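Local coordinates for PA0833-PD protein (Pseudomonas aeruginosa PAO1, PDB 6JFW) that probably anchors the outer membrane to the cell wall by binding peptidoglycan through its periplasmic OmpA C-like domain, the part described here, at residues A42-P46 and S47-P51; N53-A56 and N57-Q61; M83-S86 and Q87-A90; A94-L97 and T98-V102. All coordinates share one frame; numbering follows the deposited sequence.

Overall arrangement
All four contacts are local, one where the loop enters helix 49-61, one along that helix and two along helix 79-99, and each is part buried, part exposed. Interaction 3 lies within the latter helix and interaction 4 ends it. Interactions 2 and 4 face each other, their centres about 10 Å apart, and bury Leu55, Ala56, Phe59 and Leu97 in the core. Interactions 2 and 3, about 23 Å apart between centres, lie on opposite sides of the chain's centre. Chemistry follows place: water bridges at the exposed helix start, apolar packing at interaction 2, a salt bridge near the surface in interaction 3, and a Schellman motif in interaction 4.

Interaction 1 (A42-P46 and S47-P51); sequences ANIAP and SFYAP
Ile44 and Tyr49 meet where the loop before helix 49-61 turns into the helix. On the tight side, Ile44 CG2 lies 3.7 Å from Tyr49 CE1 and 4.1 Å from Phe48 CB, so one methyl touches two aromatic residues and sits at the edge of the Phe48 ring. The Tyr49 ring is brought back alongside the loop because CG stands beside the backbone N (chi1 -84°), and its edge then passes Ala45 O, 3.3 Å from Tyr49 CD1. The same carbonyl oxygen accepts the turn's main bond, from Phe48 N at 2.9 Å (157° at the hydrogen), with the donor well above the carbonyl plane. The Phe48 ring leads away from the loop, against Ile35 and Val18, and Pro51 CB covers one face of it. The outer side is looser. Tyr49 N reaches Pro46 O by a weak bond, and two waters bridge it: one donates to Ile44 O and is also bonded to Tyr49 OH, 2.6 Å from each, in the plane of the ring; the other donates to Pro46 O and accepts from Ala50 N. Pro46 and Ser47 themselves are exposed. A beta turn from Ala45 to Phe48, with proline second and helical angles at Pro46 and Ser47, leading straight into the next turn, is typical of a helix start.

Interaction 2 (N53-A56 and N57-Q61); sequences NNLA and NSFKQ
Leu55 with Phe59 and Ala56 with Lys60 are i/i+4 pairs on helix 49-61, an amphipathic helix with one side in the domain core. Leu55 and Phe59 run side by side and point the same way, Leu55 CD2 lying 4.0 Å from Phe59 CZ; both also touch Leu29 of strand 26-32. The Phe59 ring turns a face to the helix backbone: Leu55 O sits over it, 3.2 Å from Phe59 CG and displaced toward the rim. That oxygen also accepts Phe59 N at 2.9 Å, an almost straight bond (171° at the hydrogen). Phe59 thus meets Leu55 O twice, with its N-H nearly in line with the C=O and with a face of its own ring. One residue on, Ala56 O has two donors of Lys60, the backbone N at 2.9 Å and, more weakly, NZ at 3.2 Å. The lysine chain, bent at chi3 and chi4 (-74° and -33°), folds back to bring NZ over this carbonyl, and NZ has a further weak bond to Gln100 O. On the polar side a water donates to Asn54 OD1 at 2.5 Å and accepts from Asn57 ND2 at 3.1 Å, bridging two amides three residues apart. Ser58 OG is held by Gln5 of helix 3-12, next to Leu9. Ala56 and Phe59 both pack on Leu97 of helix 79-99. A helix with an apolar side set between strand and neighbouring helices, and a side where a water bridges two asparagines, fits the alpha/beta fold typical of OmpA C-like domains.

Interaction 3 (M83-S86 and Q87-A90); sequences MDLS and QRRA
Met83 to Ala90 form regular alpha-helix within helix 79-99, the helix of the beta-alpha-beta unit between strands 65-72 and 107-111, and the i/i+4 bonds run unbroken, from Gln87 N to Met83 O (2.8 Å) through Ala90 N to Ser86 O (3.1 Å). On this frame Asp84 and Arg88, one turn apart, make a classic helix-surface i/i+4 salt bridge. Arg88 NE gives its hydrogen to Asp84 OD1 at 2.7 Å, meeting it on the syn side but tilted out of the carboxylate plane, and NH2 adds a weak bond to the same oxygen at 3.3 Å. OD1 comes in at the guanidinium edge, only 16° out of its plane, while the carboxylate is turned 75° to it, so this is not a flat two-by-two pairing. Asp84 CG lies opposite its backbone N (chi1 -167°), a rotation that swings the carboxylate to the arginine, whose chain runs extended from CG to NE. Leu85 CD2 lies over one face of the guanidinium, 3.7 Å from Arg88 NH1, while Arg88 also touches Ala42. Arg89, directed elsewhere, bonds through NE to Ser41 O. Ser86 is buried; its OG is hydrogen-bonded to Gly113 N, after strand 107-111, and its one proton has Asn82 O and Met83 O within reach. With a leucine methyl on one face, the joined charges of this surface probably offset each other, and the bond to NE would limit rotation of the arginine's end.

Interaction 4 (A94-L97 and T98-V102); sequences AGYL and TAQGV
Thr98, in the last turn of helix 79-99, reaches back to Ala94 and Gly95; the helix ends in a Schellman motif at Gly101. Followed outward, the Thr98 side chain stays close to the helix: CB is 3.6 Å from Ala94 O, and CG2 leans on the same oxygen at 3.4 Å. OG1, placed between backbone N and carbonyl carbon (chi1 47°), turns back up the helix and lies 2.8 Å from Gly95 O and 2.9 Å from Ala94 O; its single proton can serve either carbonyl. Ala94 O also accepts Thr98 N in the regular helical bond. Thr98 further packs on Leu107 of strand 107-111. On another side, Tyr96 and Gln100 run alongside each other, Gln100 CG lying 3.7 Å from Tyr96 CE1. The tyrosine reaches helix 49-61, where OH lies close to the Asn53 amide, probably bonded to it, and the ring meets Tyr49 edge-to-face. Leu97 and Ala94 pack on Ile69 of strand 65-72. Gly101 has a positive phi of 109°, which turns the chain away from the axis. Its N bonds to Thr98 O, and Val102 N returns to Leu97 O at 3.2 Å (158° at the hydrogen), the pair of bonds that defines the motif. Val102 also packs on Leu107, and its CG2 closes the helix end 4.3 Å from Leu97 CB.

Interaction 1 (A42-P46 and S47-P51)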
loop_
_atom_site.group_PDB
_atom_site.type_symbol
_atom_site.label_atom_id
_atom_site.label_comp_id
_atom_site.label_asym_id
_atom_site.label_seq_id
_atom_site.Cartn_x
_atom_site.Cartn_y
_atom_site.Cartn_z
ATOM N N ALA A 42 2.580 1.831 -13.427
ATOM C CA ALA A 42 1.600 1.348 -12.466
ATOM C C ALA A 42 1.366 -0.152 -12.593
ATOM O O ALA A 42 0.409 -0.670 -12.010
ATOM C CB ALA A 42 0.282 2.108 -12.625
ATOM N N ASN A 43 2.203 -0.856 -13.351
ATOM C CA ASN A 43 2.159 -2.311 -13.379
ATOM C C ASN A 43 2.835 -2.872 -12.141
ATOM O O ASN A 43 3.875 -2.368 -11.699
ATOM C CB ASN A 43 2.846 -2.867 -14.628
ATOM C CG ASN A 43 2.314 -2.268 -15.912
ATOM O OD1 ASN A 43 3.085 -1.840 -16.771
ATOM N ND2 ASN A 43 0.995 -2.239 -16.055
ATOM N N ILE A 44 2.251 -3.928 -11.581
ATOM C CA ILE A 44 2.829 -4.574 -10.412
ATOM C C ILE A 44 4.060 -5.369 -10.826
ATOM O O ILE A 44 4.077 -6.020 -11.880
ATOM C CB ILE A 44 1.770 -5.457 -9.733
ATOM C CG1 ILE A 44 0.608 -4.582 -9.257
ATOM C CG2 ILE A 44 2.368 -6.243 -8.577
ATOM C CD1 ILE A 44 -0.654 -5.341 -8.971
ATOM N N ALA A 45 5.109 -5.300 -10.011
ATOM C CA ALA A 45 6.347 -5.991 -10.328
ATOM C C ALA A 45 6.170 -7.499 -10.162
ATOM O O ALA A 45 5.443 -7.950 -9.272
ATOM C CB ALA A 45 7.481 -5.491 -9.435
ATOM N N PRO A 46 6.822 -8.300 -11.014
ATOM C CA PRO A 46 6.612 -9.763 -10.962
ATOM C C PRO A 46 6.827 -10.364 -9.583
ATOM O O PRO A 46 6.036 -11.206 -9.141
ATOM C CB PRO A 46 7.629 -10.299 -11.986
ATOM C CG PRO A 46 8.513 -9.125 -12.360
ATOM C CD PRO A 46 7.707 -7.898 -12.118
ATOM N N SER A 47 7.875 -9.922 -8.884
ATOM C CA SER A 47 8.260 -10.372 -7.552
ATOM C C SER A 47 7.247 -10.020 -6.469
ATOM O O SER A 47 7.330 -10.567 -5.365
ATOM C CB SER A 47 9.599 -9.756 -7.174
ATOM O OG SER A 47 9.440 -8.348 -7.070
ATOM N N PHE A 48 6.336 -9.087 -6.726
ATOM C CA PHE A 48 5.406 -8.659 -5.691
ATOM C C PHE A 48 4.053 -9.348 -5.789
ATOM O O PHE A 48 3.173 -9.083 -4.963
ATOM C CB PHE A 48 5.223 -7.144 -5.737
ATOM C CG PHE A 48 4.788 -6.568 -4.434
ATOM C CD1 PHE A 48 5.650 -6.559 -3.356
ATOM C CD2 PHE A 48 3.517 -6.063 -4.272
ATOM C CE1 PHE A 48 5.250 -6.047 -2.144
ATOM C CE2 PHE A 48 3.115 -5.547 -3.057
ATOM C CZ PHE A 48 3.985 -5.536 -1.994
ATOM N N TYR A 49 3.874 -10.227 -6.774
ATOM C CA TYR A 49 2.614 -10.950 -6.913
ATOM C C TYR A 49 2.330 -11.798 -5.682
ATOM O O TYR A 49 1.222 -11.765 -5.131
ATOM C CB TYR A 49 2.657 -11.822 -8.165
ATOM C CG TYR A 49 2.303 -11.090 -9.433
ATOM C CD1 TYR A 49 2.796 -9.817 -9.688
ATOM C CD2 TYR A 49 1.483 -11.676 -10.383
ATOM C CE1 TYR A 49 2.471 -9.147 -10.849
ATOM C CE2 TYR A 49 1.153 -11.018 -11.546
ATOM C CZ TYR A 49 1.650 -9.753 -11.775
ATOM O OH TYR A 49 1.322 -9.096 -12.938
ATOM N N ALA A 50 3.317 -12.561 -5.234
ATOM C CA ALA A 50 3.095 -13.494 -4.139
ATOM C C ALA A 50 2.913 -12.773 -2.802
ATOM O O ALA A 50 2.042 -13.174 -2.019
ATOM C CB ALA A 50 4.232 -14.513 -4.072
ATOM N N PRO A 51 3.695 -11.729 -2.482
ATOM C CA PRO A 51 3.340 -10.911 -1.307
ATOM C C PRO A 51 1.906 -10.404 -1.339
ATOM O O PRO A 51 1.201 -10.477 -0.325
ATOM C CB PRO A 51 4.362 -9.771 -1.365
ATOM C CG PRO A 51 5.556 -10.397 -1.970
ATOM C CD PRO A 51 5.031 -11.367 -2.998
HETATM O O HOH W 1 2.272 -6.779 -13.591
HETATM O O HOH W 2 5.761 -12.948 -7.008
#

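Interaction 2 (N53-A56 and N57-Q61)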
loop_
_atom_site.group_PDB
_atom_site.type_symbol
_atom_site.label_atom_id
_atom_site.label_comp_id
_atom_site.label_asym_id
_atom_site.label_seq_id
_atom_site.Cartn_x
_atom_site.Cartn_y
_atom_site.Cartn_z
ATOM N N ASN A 53 -0.570 -11.785 -2.942
ATOM C CA ASN A 53 -1.403 -12.962 -2.711
ATOM C C ASN A 53 -1.578 -13.224 -1.223
ATOM O O ASN A 53 -2.688 -13.516 -0.760
ATOM C CB ASN A 53 -0.794 -14.192 -3.387
ATOM C CG ASN A 53 -0.867 -14.133 -4.898
ATOM O OD1 ASN A 53 -1.610 -13.335 -5.469
ATOM N ND2 ASN A 53 -0.099 -14.994 -5.556
ATOM N N ASN A 54 -0.488 -13.129 -0.457
ATOM C CA ASN A 54 -0.570 -13.337 0.985
ATOM C C ASN A 54 -1.417 -12.261 1.650
ATOM O O ASN A 54 -2.211 -12.556 2.552
ATOM C CB ASN A 54 0.833 -13.367 1.591
ATOM C CG ASN A 54 1.499 -14.717 1.444
ATOM O OD1 ASN A 54 1.059 -15.703 2.035
ATOM N ND2 ASN A 54 2.570 -14.771 0.660
ATOM N N LEU A 55 -1.259 -11.005 1.223
ATOM C CA LEU A 55 -2.073 -9.926 1.772
ATOM C C LEU A 55 -3.556 -10.175 1.530
ATOM O O LEU A 55 -4.379 -9.986 2.432
ATOM C CB LEU A 55 -1.654 -8.588 1.163
ATOM C CG LEU A 55 -0.410 -7.916 1.742
ATOM C CD1 LEU A 55 -0.132 -6.598 1.037
ATOM C CD2 LEU A 55 -0.588 -7.695 3.229
ATOM N N ALA A 56 -3.914 -10.597 0.314
ATOM C CA ALA A 56 -5.317 -10.852 0.004
ATOM C C ALA A 56 -5.892 -11.945 0.896
ATOM O O ALA A 56 -7.037 -11.847 1.350
ATOM C CB ALA A 56 -5.470 -11.225 -1.471
ATOM N N ASN A 57 -5.108 -12.994 1.162
ATOM C CA ASN A 57 -5.579 -14.060 2.040
ATOM C C ASN A 57 -5.805 -13.546 3.456
ATOM O O ASN A 57 -6.785 -13.922 4.112
ATOM C CB ASN A 57 -4.585 -15.221 2.039
ATOM C CG ASN A 57 -4.549 -15.954 0.715
ATOM O OD1 ASN A 57 -5.492 -15.878 -0.073
ATOM N ND2 ASN A 57 -3.461 -16.671 0.463
ATOM N N SER A 58 -4.913 -12.682 3.943
ATOM C CA SER A 58 -5.089 -12.105 5.272
ATOM C C SER A 58 -6.350 -11.251 5.337
ATOM O O SER A 58 -7.157 -11.388 6.264
ATOM C CB SER A 58 -3.862 -11.276 5.650
ATOM O OG SER A 58 -4.047 -10.644 6.905
ATOM N N PHE A 59 -6.535 -10.363 4.354
ATOM C CA PHE A 59 -7.718 -9.507 4.339
ATOM C C PHE A 59 -8.996 -10.336 4.291
ATOM O O PHE A 59 -9.982 -10.013 4.964
ATOM C CB PHE A 59 -7.676 -8.550 3.143
ATOM C CG PHE A 59 -6.461 -7.655 3.096
ATOM C CD1 PHE A 59 -5.691 -7.418 4.224
ATOM C CD2 PHE A 59 -6.104 -7.037 1.908
ATOM C CE1 PHE A 59 -4.580 -6.590 4.161
ATOM C CE2 PHE A 59 -5.000 -6.211 1.839
ATOM C CZ PHE A 59 -4.236 -5.986 2.966
ATOM N N LYS A 60 -9.000 -11.405 3.489
ATOM C CA LYS A 60 -10.172 -12.271 3.404
ATOM C C LYS A 60 -10.451 -12.972 4.724
ATOM O O LYS A 60 -11.615 -13.207 5.068
ATOM C CB LYS A 60 -9.983 -13.309 2.300
ATOM C CG LYS A 60 -10.390 -12.829 0.927
ATOM C CD LYS A 60 -10.838 -13.991 0.054
ATOM C CE LYS A 60 -9.653 -14.825 -0.396
ATOM N NZ LYS A 60 -8.447 -13.970 -0.596
ATOM N N GLN A 61 -9.402 -13.316 5.464
ATOM C CA GLN A 61 -9.566 -14.041 6.717
ATOM C C GLN A 61 -10.016 -13.119 7.843
ATOM O O GLN A 61 -10.868 -13.497 8.655
ATOM C CB GLN A 61 -8.251 -14.729 7.071
ATOM C CG GLN A 61 -8.334 -15.749 8.174
ATOM C CD GLN A 61 -6.960 -16.203 8.608
ATOM O OE1 GLN A 61 -6.361 -15.624 9.511
ATOM N NE2 GLN A 61 -6.440 -17.231 7.949
HETATM O O HOH W 3 -1.131 -16.933 2.429
#

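Interaction 3 (M83-S86 and Q87-A90)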
loop_
_atom_site.group_PDB
_atom_site.type_symbol
_atom_site.label_atom_id
_atom_site.label_comp_id
_atom_site.label_asym_id
_atom_site.label_seq_id
_atom_site.Cartn_x
_atom_site.Cartn_y
_atom_site.Cartn_z
ATOM N N MET A 83 -0.808 13.415 -8.386
ATOM C CA MET A 83 -2.057 12.823 -7.921
ATOM C C MET A 83 -2.545 11.767 -8.904
ATOM O O MET A 83 -2.946 10.665 -8.509
ATOM C CB MET A 83 -3.108 13.917 -7.730
ATOM C CG MET A 83 -2.719 14.976 -6.714
ATOM S SD MET A 83 -3.180 14.545 -5.032
ATOM C CE MET A 83 -4.955 14.723 -5.126
ATOM N N ASP A 84 -2.506 12.097 -10.196
ATOM C CA ASP A 84 -2.799 11.149 -11.265
ATOM C C ASP A 84 -1.968 9.877 -11.121
ATOM O O ASP A 84 -2.507 8.768 -11.049
ATOM C CB ASP A 84 -2.524 11.829 -12.611
ATOM C CG ASP A 84 -3.072 11.062 -13.795
ATOM O OD1 ASP A 84 -2.984 9.817 -13.813
ATOM O OD2 ASP A 84 -3.584 11.719 -14.724
ATOM N N LEU A 85 -0.643 10.034 -11.097
ATOM C CA LEU A 85 0.250 8.880 -11.030
ATOM C C LEU A 85 0.006 8.058 -9.770
ATOM O O LEU A 85 -0.001 6.823 -9.818
ATOM C CB LEU A 85 1.704 9.344 -11.088
ATOM C CG LEU A 85 2.195 9.925 -12.414
ATOM C CD1 LEU A 85 3.602 10.478 -12.260
ATOM C CD2 LEU A 85 2.151 8.863 -13.497
ATOM N N SER A 86 -0.190 8.728 -8.633
ATOM C CA SER A 86 -0.412 8.006 -7.385
ATOM C C SER A 86 -1.760 7.296 -7.389
ATOM O O SER A 86 -1.881 6.181 -6.869
ATOM C CB SER A 86 -0.307 8.966 -6.199
ATOM O OG SER A 86 -1.354 9.919 -6.220
ATOM N N GLN A 87 -2.784 7.929 -7.967
ATOM C CA GLN A 87 -4.074 7.265 -8.129
ATOM C C GLN A 87 -3.944 6.005 -8.974
ATOM O O GLN A 87 -4.546 4.970 -8.657
ATOM C CB GLN A 87 -5.079 8.234 -8.755
ATOM C CG GLN A 87 -6.294 7.567 -9.380
ATOM C CD GLN A 87 -7.535 7.622 -8.498
ATOM O OE1 GLN A 87 -7.437 7.640 -7.281
ATOM N NE2 GLN A 87 -8.701 7.647 -9.122
ATOM N N ARG A 88 -3.153 6.066 -10.052
ATOM C CA ARG A 88 -2.952 4.900 -10.910
ATOM C C ARG A 88 -2.353 3.735 -10.136
ATOM O O ARG A 88 -2.730 2.576 -10.349
ATOM C CB ARG A 88 -2.035 5.249 -12.081
ATOM C CG ARG A 88 -2.583 6.227 -13.102
ATOM C CD ARG A 88 -1.551 6.423 -14.207
ATOM N NE ARG A 88 -1.651 7.727 -14.854
ATOM C CZ ARG A 88 -0.828 8.150 -15.809
ATOM N NH1 ARG A 88 0.157 7.370 -16.234
ATOM N NH2 ARG A 88 -0.990 9.354 -16.340
ATOM N N ARG A 89 -1.396 4.019 -9.252
ATOM C CA ARG A 89 -0.711 2.946 -8.540
ATOM C C ARG A 89 -1.614 2.319 -7.484
ATOM O O ARG A 89 -1.599 1.096 -7.293
ATOM C CB ARG A 89 0.591 3.480 -7.938
ATOM C CG ARG A 89 1.680 3.667 -8.997
ATOM C CD ARG A 89 3.007 4.180 -8.450
ATOM N NE ARG A 89 4.100 3.820 -9.353
ATOM C CZ ARG A 89 5.393 3.889 -9.047
ATOM N NH1 ARG A 89 5.778 4.321 -7.853
ATOM N NH2 ARG A 89 6.303 3.528 -9.941
ATOM N N ALA A 90 -2.425 3.132 -6.803
ATOM C CA ALA A 90 -3.389 2.586 -5.852
ATOM C C ALA A 90 -4.454 1.758 -6.560
ATOM O O ALA A 90 -4.911 0.738 -6.029
ATOM C CB ALA A 90 -4.030 3.716 -5.047
#

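Interaction 4 (A94-L97 and T98-V102)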
loop_
_atom_site.group_PDB
_atom_site.type_symbol
_atom_site.label_atom_id
_atom_site.label_comp_id
_atom_site.label_asym_id
_atom_site.label_seq_id
_atom_site.Cartn_x
_atom_site.Cartn_y
_atom_site.Cartn_z
ATOM N N ALA A 94 -5.344 -2.266 -5.780
ATOM C CA ALA A 94 -6.724 -2.619 -5.462
ATOM C C ALA A 94 -7.298 -3.592 -6.482
ATOM O O ALA A 94 -7.995 -4.545 -6.117
ATOM C CB ALA A 94 -7.584 -1.359 -5.392
ATOM N N GLY A 95 -7.025 -3.360 -7.767
ATOM C CA GLY A 95 -7.508 -4.275 -8.790
ATOM C C GLY A 95 -6.950 -5.675 -8.628
ATOM O O GLY A 95 -7.660 -6.663 -8.826
ATOM N N TYR A 96 -5.671 -5.778 -8.258
ATOM C CA TYR A 96 -5.075 -7.089 -8.022
ATOM C C TYR A 96 -5.740 -7.785 -6.842
ATOM O O TYR A 96 -6.116 -8.959 -6.929
ATOM C CB TYR A 96 -3.570 -6.950 -7.783
ATOM C CG TYR A 96 -2.841 -8.276 -7.751
ATOM C CD1 TYR A 96 -2.759 -9.020 -6.579
ATOM C CD2 TYR A 96 -2.239 -8.785 -8.894
ATOM C CE1 TYR A 96 -2.101 -10.233 -6.549
ATOM C CE2 TYR A 96 -1.576 -9.998 -8.872
ATOM C CZ TYR A 96 -1.509 -10.717 -7.697
ATOM O OH TYR A 96 -0.851 -11.924 -7.670
ATOM N N LEU A 97 -5.889 -7.071 -5.723
ATOM C CA LEU A 97 -6.483 -7.669 -4.532
ATOM C C LEU A 97 -7.902 -8.154 -4.801
ATOM O O LEU A 97 -8.304 -9.217 -4.314
ATOM C CB LEU A 97 -6.466 -6.665 -3.380
ATOM C CG LEU A 97 -5.091 -6.363 -2.783
ATOM C CD1 LEU A 97 -5.167 -5.184 -1.825
ATOM C CD2 LEU A 97 -4.537 -7.594 -2.079
ATOM N N THR A 98 -8.674 -7.394 -5.580
ATOM C CA THR A 98 -10.034 -7.819 -5.902
ATOM C C THR A 98 -10.031 -9.030 -6.826
ATOM O O THR A 98 -10.886 -9.915 -6.698
ATOM C CB THR A 98 -10.816 -6.667 -6.532
ATOM O OG1 THR A 98 -10.023 -6.046 -7.551
ATOM C CG2 THR A 98 -11.179 -5.639 -5.482
ATOM N N ALA A 99 -9.078 -9.090 -7.760
ATOM C CA ALA A 99 -8.948 -10.275 -8.601
ATOM C C ALA A 99 -8.643 -11.515 -7.772
ATOM O O ALA A 99 -9.019 -12.628 -8.157
ATOM C CB ALA A 99 -7.860 -10.057 -9.653
ATOM N N GLN A 100 -7.972 -11.344 -6.633
ATOM C CA GLN A 100 -7.665 -12.457 -5.744
ATOM C C GLN A 100 -8.825 -12.835 -4.833
ATOM O O GLN A 100 -8.698 -13.794 -4.066
ATOM C CB GLN A 100 -6.431 -12.130 -4.901
ATOM C CG GLN A 100 -5.145 -12.068 -5.703
ATOM C CD GLN A 100 -4.780 -13.407 -6.313
ATOM O OE1 GLN A 100 -4.357 -14.326 -5.612
ATOM N NE2 GLN A 100 -4.950 -13.527 -7.624
ATOM N N GLY A 101 -9.944 -12.118 -4.889
ATOM C CA GLY A 101 -11.122 -12.494 -4.134
ATOM C C GLY A 101 -11.463 -11.600 -2.963
ATOM O O GLY A 101 -12.418 -11.905 -2.238
ATOM N N VAL A 102 -10.721 -10.517 -2.740
ATOM C CA VAL A 102 -11.097 -9.567 -1.702
ATOM C C VAL A 102 -12.343 -8.815 -2.147
ATOM O O VAL A 102 -12.412 -8.313 -3.276
ATOM C CB VAL A 102 -9.936 -8.607 -1.400
ATOM C CG1 VAL A 102 -10.363 -7.575 -0.377
ATOM C CG2 VAL A 102 -8.725 -9.379 -0.897
#